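ORF10 (PDB 6RIW) forms the ketosynthase-chain length factor didomain of a polyunsaturated fatty acid synthase and probably extends acyl chains by condensation on acyl carrier protein. Local coordinates at residues 479-484 with 495-500; 485-490 with 828-833; 490-495 with 850-855; 844-849 with 880-885. One frame throughout, in Å; residues are numbered along the deposited sequence.

Contact 1 (479-484 with 495-500); sequences GSASNL and QNTFRE
The loops at the two ends of helix 484-492 meet where T497 packs against S480 and A481. The first loop follows strand 469-478, and the second leads away from the helix. T497 makes the contact with its methyl branch. CG2 lies beside the T497 backbone N, while OG1 sits between that N and the carbonyl carbon (chi1 50°). This turns CG2 onto the 480-481 backbone. T497 CG2 is 3.8 Å from S480 OG and 3.9 Å from A481 N, and it also reaches A481 CB at 4.1 Å. T497 OG1 is used elsewhere, in a hydrogen bond with S528 OG. G479 has a positive phi and passes beside T497.

Two waters join the loops at T497 O. One donates to T497 O over 2.6 Å and accepts a weak bond from S480 N. The other is 2.8 Å from S480 OG and donates weakly to T497 O. Next to this seam, N496 OD1 accepts from F498 N at 2.9 Å and closes an Asx turn. N496 CB lies over one face of the F498 ring, toward its rim. At the other end of the helix, N483 is the N-cap and its OD1 accepts from Q486 N. Methyl packing with water bridges thus ties together the loops that flank the first helix of the chain length factor's ketosynthase-like (thiolase) fold.

Contact 2 (485-490 with 828-833); sequences AQFKTL and SSVKAN
The F487 ring meets 828-833 at its edge and not over a face. V830 CG2 lies near the ring plane, 3.7 Å from F487 CZ. The two side chains cross at about a right angle, so one methyl meets the far end of the ring. F487 CG is anti to the backbone N (chi1 -166°), which carries the ring out from helix 484-492 to V830. F478 meets the same ring with the planes at about 50°. I847 and I834 also touch F487, so the ring is buried among several parts of the fold.

One helical turn on, L490 CD2 packs on N833 CB at 4.2 Å. These two side chains slide past each other in opposite directions. The N833 amide is engaged away from L490: its ND2 donates to Q495 O, and more weakly to N494 OD1. N833 CB thus packs on L490, while its amide holds the loop after the helix.

The turn that presents V830 is braced from within. S829 OG accepts from K831 N at 3.0 Å with an N-H...O angle of 161°, a capping bond in the turn that leads into the short helix. K831 NZ donates to H803 O, and the K831 side chain touches H836. K831 and H836 probably correspond to the conserved lysine and histidine that this family motif carries in active ketosynthases. The contact therefore seats helix 484-492 on what is probably the chain length factor's counterpart of that ketosynthase motif.

Contact 3 (490-495 with 850-855); sequences LLNNNQ and ALLLDQ
An amide pair beside a leucine contact joins N492 and L491 to Q855 and L851, where the C-terminal ends of helices 484-492 and 841-854 come together at the surface. N492 and Q855 approach from opposite directions and exchange two hydrogen bonds. Q855 NE2 donates to N492 OD1 at 3.0 Å, and N492 ND2 donates to Q855 OE1, also at 3.0 Å. The amide planes are 53° apart, so the pair is twisted and not flat. N492 ND2 lies above the Q855 carbonyl plane, although Q855 OE1 stays close to the N492 amide plane. Q855 spans the gap with its chain extended beyond CG.

These helices belong to the ketosynthase-like fold of the chain length factor, and their sequences lie far apart within it. On the more buried side, L491 CD1 meets L851 CD1 at 4.1 Å, the two side chains crossing at about a right angle. L852 CD2 comes within 4.2 Å of N492 OD1.

Helix 484-492 ends in a Schellman motif. N494 has a positive phi of 47°, N494 N bonds to L491 O, and Q495 N bonds to L490 O at 3.0 Å.

Contact 4 (844-849 with 880-885); sequences ASIIKT and LILSSS
T849 and I846 on helix 841-854 pack on L882 and L880 of strand 876-884. Over the short segments, helix and strand run 24° from parallel, with their axes 10.1 Å apart at closest approach. The T849 torsion sorts its two branches. With chi1 -60°, OG1 stays beside the backbone N and CG2 points anti to it. The hydroxyl turns back into the helix and donates to S845 O at 2.8 Å. S845 O also accepts from T849 N, and the two donors reach it from opposite faces of its plane. This bond holds the threonine's rotation and leaves CG2 for the strand, 3.8 Å from L882 CD2.

L882 has its CG beside the backbone N (chi1 -85°). Its CD2 reaches between T849 and I846, lying 4.1 Å from I846 O and 4.4 Å from I846 CG2. I846 uses its other branch for L880: CD1 touches L880 CD2 at 4.1 Å, with the side chains at about a right angle. I881 and S883 turn away from the helix, and S883 OG bonds to D766 OD2 on strand 763-772.

Around this pair, T849 also touches I866 and I868 of strand 865-870, and I846 touches V669 and Y670 of helix 668-682. Branched side chains on a buried helix that pack on the side of the strand carrying L880 and L882 are consistent with the central helical layer of the layered thiolase fold.

Overall arrangement
All four contacts lie in the second ketosynthase-like half of the chain, the chain length factor. They are away from the magnesium site at M1 and K286. Contacts 2 and 3 have centres about 6 Å apart and share helix 484-492. The centres of contacts 1 and 2 are about 8 Å apart, and the N833 amide joins the two. Contacts 3 and 4 use successive parts of helix 841-854, with centres about 11 Å apart. K848 of that helix also ties contact 4 to contact 2, its NZ lying 2.7 Å from S828 OG. Contacts 1 and 4 are furthest apart, at about 20 Å between centres.

Contact 1 (479-484 with 495-500)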
# COMPACT_ATOMS: atom_id res chain seq x y z
N GLY A 479 -8.35 2.01 21.07
CA GLY A 479 -9.08 1.23 22.05
C GLY A 479 -10.37 1.95 22.39
O GLY A 479 -11.01 2.54 21.53
N SER A 480 -10.73 1.94 23.67
CA SER A 480 -11.95 2.65 24.07
C SER A 480 -11.74 4.15 24.24
O SER A 480 -12.70 4.86 24.57
CB SER A 480 -12.51 2.04 25.36
OG SER A 480 -11.52 2.13 26.37
N ALA A 481 -10.52 4.67 24.05
CA ALA A 481 -10.29 6.12 24.04
C ALA A 481 -10.64 6.62 22.65
O ALA A 481 -9.81 6.63 21.73
CB ALA A 481 -8.85 6.45 24.43
N SER A 482 -11.88 7.03 22.48
CA SER A 482 -12.45 7.11 21.15
C SER A 482 -12.34 8.50 20.51
O SER A 482 -12.73 8.65 19.34
CB SER A 482 -13.92 6.65 21.19
OG SER A 482 -14.70 7.51 22.01
N ASN A 483 -11.79 9.49 21.21
CA ASN A 483 -11.49 10.77 20.59
C ASN A 483 -10.30 11.40 21.32
O ASN A 483 -9.81 10.88 22.32
CB ASN A 483 -12.71 11.71 20.59
CG ASN A 483 -13.25 11.99 22.00
OD1 ASN A 483 -12.49 12.11 22.94
ND2 ASN A 483 -14.58 12.08 22.13
N LEU A 484 -9.86 12.54 20.79
CA LEU A 484 -8.67 13.19 21.34
C LEU A 484 -8.85 13.56 22.81
O LEU A 484 -7.92 13.42 23.61
CB LEU A 484 -8.34 14.43 20.50
CG LEU A 484 -6.98 15.06 20.83
CD1 LEU A 484 -5.86 14.17 20.32
CD2 LEU A 484 -6.86 16.45 20.22
N GLN A 495 -3.64 6.13 32.75
CA GLN A 495 -4.49 4.96 32.62
C GLN A 495 -4.21 4.22 31.31
O GLN A 495 -3.47 4.70 30.44
CB GLN A 495 -5.95 5.36 32.71
CG GLN A 495 -6.29 5.92 34.09
CD GLN A 495 -7.62 6.60 34.12
OE1 GLN A 495 -8.00 7.30 33.17
NE2 GLN A 495 -8.37 6.39 35.21
N ASN A 496 -4.81 3.04 31.17
CA ASN A 496 -4.72 2.27 29.94
C ASN A 496 -6.12 1.86 29.48
O ASN A 496 -7.10 1.94 30.23
CB ASN A 496 -3.83 1.02 30.11
CG ASN A 496 -4.42 0.02 31.12
OD1 ASN A 496 -5.46 -0.60 30.87
ND2 ASN A 496 -3.76 -0.13 32.24
N THR A 497 -6.19 1.38 28.23
CA THR A 497 -7.42 0.91 27.63
C THR A 497 -7.46 -0.61 27.49
O THR A 497 -8.16 -1.13 26.62
CB THR A 497 -7.60 1.54 26.26
OG1 THR A 497 -6.38 1.37 25.54
CG2 THR A 497 -7.88 3.04 26.41
N PHE A 498 -6.69 -1.34 28.31
CA PHE A 498 -6.58 -2.78 28.13
C PHE A 498 -7.84 -3.49 28.61
O PHE A 498 -8.37 -3.18 29.68
CB PHE A 498 -5.34 -3.30 28.85
CG PHE A 498 -4.06 -2.70 28.33
CD1 PHE A 498 -3.95 -2.33 27.01
CD2 PHE A 498 -2.98 -2.50 29.16
CE1 PHE A 498 -2.77 -1.77 26.51
CE2 PHE A 498 -1.82 -1.93 28.68
CZ PHE A 498 -1.71 -1.58 27.36
N ARG A 499 -8.34 -4.41 27.79
CA ARG A 499 -9.61 -5.08 28.07
C ARG A 499 -9.56 -6.48 27.48
O ARG A 499 -8.67 -6.81 26.69
CB ARG A 499 -10.80 -4.31 27.49
CG ARG A 499 -10.65 -4.04 25.96
CD ARG A 499 -11.99 -3.81 25.25
NE ARG A 499 -12.85 -4.99 25.33
CZ ARG A 499 -14.15 -4.97 25.07
NH1 ARG A 499 -14.74 -3.84 24.72
NH2 ARG A 499 -14.87 -6.09 25.15
N GLU A 500 -10.53 -7.31 27.85
CA GLU A 500 -10.56 -8.62 27.21
C GLU A 500 -11.10 -8.50 25.79
O GLU A 500 -11.74 -7.52 25.41
CB GLU A 500 -11.39 -9.60 28.04
CG GLU A 500 -10.89 -9.74 29.47
CD GLU A 500 -9.56 -10.47 29.64
OE1 GLU A 500 -9.05 -11.11 28.67
OE2 GLU A 500 -9.00 -10.39 30.76
O HOH W 1 -9.91 -0.75 24.69
O HOH W 2 -11.31 -0.46 27.46

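Contact 2 (485-490 with 828-833)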
# COMPACT_ATOMS: atom_id res chain seq x y z
N ALA A 485 -10.03 14.07 23.18
CA ALA A 485 -10.25 14.48 24.57
C ALA A 485 -10.09 13.31 25.53
O ALA A 485 -9.46 13.43 26.59
CB ALA A 485 -11.64 15.12 24.72
N GLN A 486 -10.62 12.14 25.15
CA GLN A 486 -10.51 10.95 25.99
C GLN A 486 -9.08 10.44 26.07
O GLN A 486 -8.61 10.01 27.12
CB GLN A 486 -11.46 9.86 25.47
CG GLN A 486 -12.94 10.13 25.74
CD GLN A 486 -13.85 9.10 25.07
OE1 GLN A 486 -13.47 7.94 24.92
NE2 GLN A 486 -15.05 9.52 24.68
N PHE A 487 -8.35 10.50 24.95
CA PHE A 487 -6.94 10.12 24.96
C PHE A 487 -6.14 11.05 25.86
O PHE A 487 -5.27 10.61 26.62
CB PHE A 487 -6.43 10.15 23.51
CG PHE A 487 -5.08 9.47 23.28
CD1 PHE A 487 -4.75 8.26 23.89
CD2 PHE A 487 -4.17 10.03 22.40
CE1 PHE A 487 -3.54 7.65 23.64
CE2 PHE A 487 -2.94 9.43 22.14
CZ PHE A 487 -2.62 8.24 22.76
N LYS A 488 -6.39 12.36 25.76
CA LYS A 488 -5.66 13.31 26.60
C LYS A 488 -5.86 12.99 28.08
O LYS A 488 -4.90 12.93 28.86
CB LYS A 488 -6.14 14.73 26.27
CG LYS A 488 -5.33 15.85 26.94
CD LYS A 488 -5.94 17.23 26.57
CE LYS A 488 -5.25 18.37 27.32
NZ LYS A 488 -5.81 19.69 26.92
N THR A 489 -7.11 12.76 28.47
CA THR A 489 -7.42 12.43 29.87
C THR A 489 -6.77 11.12 30.28
O THR A 489 -6.19 11.01 31.37
CB THR A 489 -8.92 12.34 30.03
OG1 THR A 489 -9.49 13.62 29.75
CG2 THR A 489 -9.29 11.90 31.44
N LEU A 490 -6.88 10.10 29.43
CA LEU A 490 -6.21 8.83 29.70
C LEU A 490 -4.72 9.03 29.99
O LEU A 490 -4.19 8.48 30.96
CB LEU A 490 -6.42 7.90 28.49
CG LEU A 490 -5.87 6.48 28.63
CD1 LEU A 490 -6.93 5.59 29.25
CD2 LEU A 490 -5.46 5.93 27.26
N SER A 828 9.60 7.01 28.55
CA SER A 828 8.29 6.37 28.68
C SER A 828 7.81 5.99 27.28
O SER A 828 8.46 6.30 26.28
CB SER A 828 7.29 7.29 29.39
OG SER A 828 6.88 8.37 28.55
N SER A 829 6.66 5.31 27.22
CA SER A 829 6.08 4.97 25.91
C SER A 829 4.56 4.91 26.01
O SER A 829 4.01 4.32 26.95
CB SER A 829 6.58 3.62 25.38
OG SER A 829 5.85 3.21 24.21
N VAL A 830 3.91 5.50 25.01
CA VAL A 830 2.47 5.47 24.87
C VAL A 830 1.96 4.04 24.75
O VAL A 830 0.78 3.79 24.97
CB VAL A 830 2.08 6.32 23.64
CG1 VAL A 830 2.49 5.61 22.34
CG2 VAL A 830 0.59 6.66 23.67
N LYS A 831 2.82 3.09 24.39
CA LYS A 831 2.34 1.70 24.27
C LYS A 831 1.94 1.12 25.63
O LYS A 831 1.14 0.16 25.69
CB LYS A 831 3.40 0.82 23.61
CG LYS A 831 3.67 1.26 22.17
CD LYS A 831 4.63 0.29 21.46
CE LYS A 831 5.00 0.77 20.02
NZ LYS A 831 5.68 2.12 20.10
N ALA A 832 2.47 1.67 26.71
CA ALA A 832 2.00 1.27 28.03
C ALA A 832 0.54 1.65 28.27
O ALA A 832 -0.13 1.03 29.11
CB ALA A 832 2.91 1.90 29.09
N ASN A 833 0.03 2.65 27.56
CA ASN A 833 -1.37 3.07 27.72
C ASN A 833 -2.29 2.40 26.72
O ASN A 833 -3.42 2.05 27.08
CB ASN A 833 -1.51 4.60 27.60
CG ASN A 833 -0.50 5.33 28.43
OD1 ASN A 833 0.59 5.64 27.96
ND2 ASN A 833 -0.83 5.58 29.69

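Contact 3 (490-495 with 850-855)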
# COMPACT_ATOMS: atom_id res chain seq x y z
N LEU A 490 -6.88 10.10 29.43
CA LEU A 490 -6.21 8.83 29.70
C LEU A 490 -4.72 9.03 29.99
O LEU A 490 -4.19 8.48 30.96
CB LEU A 490 -6.42 7.90 28.49
CG LEU A 490 -5.87 6.48 28.63
CD1 LEU A 490 -6.93 5.59 29.25
CD2 LEU A 490 -5.46 5.93 27.26
N LEU A 491 -4.02 9.78 29.13
CA LEU A 491 -2.58 9.93 29.30
C LEU A 491 -2.25 10.70 30.57
O LEU A 491 -1.31 10.36 31.29
CB LEU A 491 -1.99 10.63 28.08
CG LEU A 491 -2.14 9.84 26.79
CD1 LEU A 491 -1.75 10.74 25.59
CD2 LEU A 491 -1.25 8.61 26.88
N ASN A 492 -3.02 11.75 30.85
CA ASN A 492 -2.72 12.58 32.01
C ASN A 492 -2.93 11.82 33.31
O ASN A 492 -2.22 12.07 34.29
CB ASN A 492 -3.57 13.85 31.99
CG ASN A 492 -3.02 14.88 31.02
OD1 ASN A 492 -1.84 14.88 30.72
ND2 ASN A 492 -3.88 15.77 30.54
N ASN A 493 -3.87 10.88 33.32
CA ASN A 493 -4.13 10.03 34.47
C ASN A 493 -3.30 8.75 34.48
O ASN A 493 -3.48 7.93 35.38
CB ASN A 493 -5.61 9.67 34.51
CG ASN A 493 -6.49 10.88 34.63
OD1 ASN A 493 -6.06 11.91 35.13
ND2 ASN A 493 -7.74 10.76 34.18
N ASN A 494 -2.41 8.57 33.50
CA ASN A 494 -1.63 7.35 33.31
C ASN A 494 -2.50 6.10 33.42
O ASN A 494 -2.15 5.11 34.07
CB ASN A 494 -0.44 7.27 34.28
CG ASN A 494 0.66 6.33 33.79
OD1 ASN A 494 0.86 6.14 32.56
ND2 ASN A 494 1.36 5.72 34.73
N GLN A 495 -3.64 6.13 32.75
CA GLN A 495 -4.49 4.96 32.62
C GLN A 495 -4.21 4.22 31.31
O GLN A 495 -3.47 4.70 30.44
CB GLN A 495 -5.95 5.36 32.71
CG GLN A 495 -6.29 5.92 34.09
CD GLN A 495 -7.62 6.60 34.12
OE1 GLN A 495 -8.00 7.30 33.17
NE2 GLN A 495 -8.37 6.39 35.21
N ALA A 850 2.69 15.51 21.38
CA ALA A 850 2.11 16.82 21.08
C ALA A 850 1.13 17.27 22.16
O ALA A 850 1.10 18.46 22.51
CB ALA A 850 1.42 16.80 19.72
N LEU A 851 0.32 16.36 22.71
CA LEU A 851 -0.61 16.75 23.78
C LEU A 851 0.16 17.19 25.02
O LEU A 851 -0.22 18.19 25.66
CB LEU A 851 -1.58 15.61 24.11
CG LEU A 851 -2.68 15.23 23.10
CD1 LEU A 851 -3.41 13.92 23.51
CD2 LEU A 851 -3.72 16.36 22.89
N LEU A 852 1.23 16.47 25.38
CA LEU A 852 2.02 16.84 26.56
C LEU A 852 2.67 18.20 26.38
O LEU A 852 2.68 19.02 27.30
CB LEU A 852 3.11 15.80 26.82
CG LEU A 852 2.68 14.43 27.37
CD1 LEU A 852 3.93 13.62 27.75
CD2 LEU A 852 1.74 14.58 28.56
N LEU A 853 3.26 18.45 25.21
CA LEU A 853 3.86 19.75 24.93
C LEU A 853 2.83 20.87 24.85
O LEU A 853 3.12 22.00 25.27
CB LEU A 853 4.66 19.67 23.63
CG LEU A 853 5.92 18.81 23.74
CD1 LEU A 853 6.41 18.54 22.32
CD2 LEU A 853 6.99 19.48 24.57
N ASP A 854 1.64 20.59 24.33
CA ASP A 854 0.58 21.59 24.32
C ASP A 854 0.16 22.00 25.73
O ASP A 854 -0.34 23.12 25.91
CB ASP A 854 -0.64 21.06 23.57
CG ASP A 854 -1.66 22.15 23.31
OD1 ASP A 854 -1.28 23.18 22.74
OD2 ASP A 854 -2.84 21.99 23.68
N GLN A 855 0.34 21.13 26.71
CA GLN A 855 0.02 21.39 28.11
C GLN A 855 1.15 22.07 28.88
O GLN A 855 0.97 22.37 30.06
CB GLN A 855 -0.31 20.06 28.84
CG GLN A 855 -1.59 19.43 28.44
CD GLN A 855 -1.64 17.93 28.83
OE1 GLN A 855 -2.50 17.20 28.35
NE2 GLN A 855 -0.72 17.49 29.68

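Contact 4 (844-849 with 880-885)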
# COMPACT_ATOMS: atom_id res chain seq x y z
N ALA A 844 0.47 7.33 17.40
CA ALA A 844 0.23 7.33 18.85
C ALA A 844 1.33 8.09 19.59
O ALA A 844 1.03 8.88 20.50
CB ALA A 844 0.14 5.89 19.38
N SER A 845 2.59 7.86 19.24
CA SER A 845 3.69 8.54 19.93
C SER A 845 3.68 10.04 19.67
O SER A 845 3.95 10.84 20.58
CB SER A 845 5.04 7.97 19.47
OG SER A 845 5.12 6.59 19.74
N ILE A 846 3.46 10.44 18.41
CA ILE A 846 3.44 11.86 18.08
C ILE A 846 2.31 12.56 18.82
O ILE A 846 2.49 13.65 19.39
CB ILE A 846 3.34 12.06 16.56
CG1 ILE A 846 4.69 11.76 15.91
CG2 ILE A 846 2.87 13.50 16.23
CD1 ILE A 846 4.67 11.76 14.35
N ILE A 847 1.13 11.95 18.85
CA ILE A 847 -0.02 12.62 19.45
C ILE A 847 0.13 12.71 20.97
O ILE A 847 -0.16 13.76 21.57
CB ILE A 847 -1.32 11.94 19.04
CG1 ILE A 847 -1.56 12.23 17.55
CG2 ILE A 847 -2.52 12.43 19.92
CD1 ILE A 847 -2.87 11.67 17.01
N LYS A 848 0.57 11.63 21.63
CA LYS A 848 0.90 11.73 23.06
C LYS A 848 1.85 12.89 23.32
O LYS A 848 1.64 13.71 24.23
CB LYS A 848 1.54 10.44 23.58
CG LYS A 848 2.14 10.61 24.99
CD LYS A 848 2.89 9.37 25.49
CE LYS A 848 3.76 9.67 26.72
NZ LYS A 848 4.56 8.48 27.14
N THR A 849 2.93 12.94 22.54
CA THR A 849 3.97 13.95 22.75
C THR A 849 3.44 15.35 22.47
O THR A 849 3.70 16.29 23.24
CB THR A 849 5.17 13.63 21.85
OG1 THR A 849 5.69 12.33 22.18
CG2 THR A 849 6.28 14.67 22.00
N LEU A 880 12.84 11.75 16.13
CA LEU A 880 12.14 13.02 15.94
C LEU A 880 12.36 13.91 17.15
O LEU A 880 12.47 13.42 18.28
CB LEU A 880 10.63 12.83 15.76
CG LEU A 880 10.16 12.08 14.53
CD1 LEU A 880 10.23 10.59 14.76
CD2 LEU A 880 8.70 12.49 14.22
N ILE A 881 12.38 15.21 16.91
CA ILE A 881 12.37 16.21 17.98
C ILE A 881 11.11 17.04 17.82
O ILE A 881 10.89 17.63 16.76
CB ILE A 881 13.61 17.12 17.94
CG1 ILE A 881 14.91 16.32 18.04
CG2 ILE A 881 13.49 18.17 19.03
CD1 ILE A 881 15.06 15.51 19.36
N LEU A 882 10.29 17.10 18.87
CA LEU A 882 9.11 17.95 18.90
C LEU A 882 9.31 19.00 19.98
O LEU A 882 10.00 18.76 20.96
CB LEU A 882 7.84 17.14 19.21
CG LEU A 882 7.16 16.48 18.01
CD1 LEU A 882 8.06 15.36 17.43
CD2 LEU A 882 5.79 15.96 18.42
N SER A 883 8.68 20.16 19.80
CA SER A 883 8.90 21.24 20.76
C SER A 883 7.59 21.94 21.07
O SER A 883 6.67 21.97 20.25
CB SER A 883 9.97 22.22 20.23
OG SER A 883 9.46 22.99 19.15
N SER A 884 7.49 22.47 22.29
CA SER A 884 6.31 23.20 22.69
C SER A 884 6.25 24.55 21.99
O SER A 884 7.26 25.06 21.49
CB SER A 884 6.27 23.39 24.21
OG SER A 884 7.45 24.04 24.65
N SER A 885 5.07 25.12 21.97
CA SER A 885 4.81 26.39 21.30
C SER A 885 4.32 27.42 22.32
O SER A 885 4.16 27.12 23.51
CB SER A 885 3.80 26.20 20.18
OG SER A 885 2.52 25.99 20.72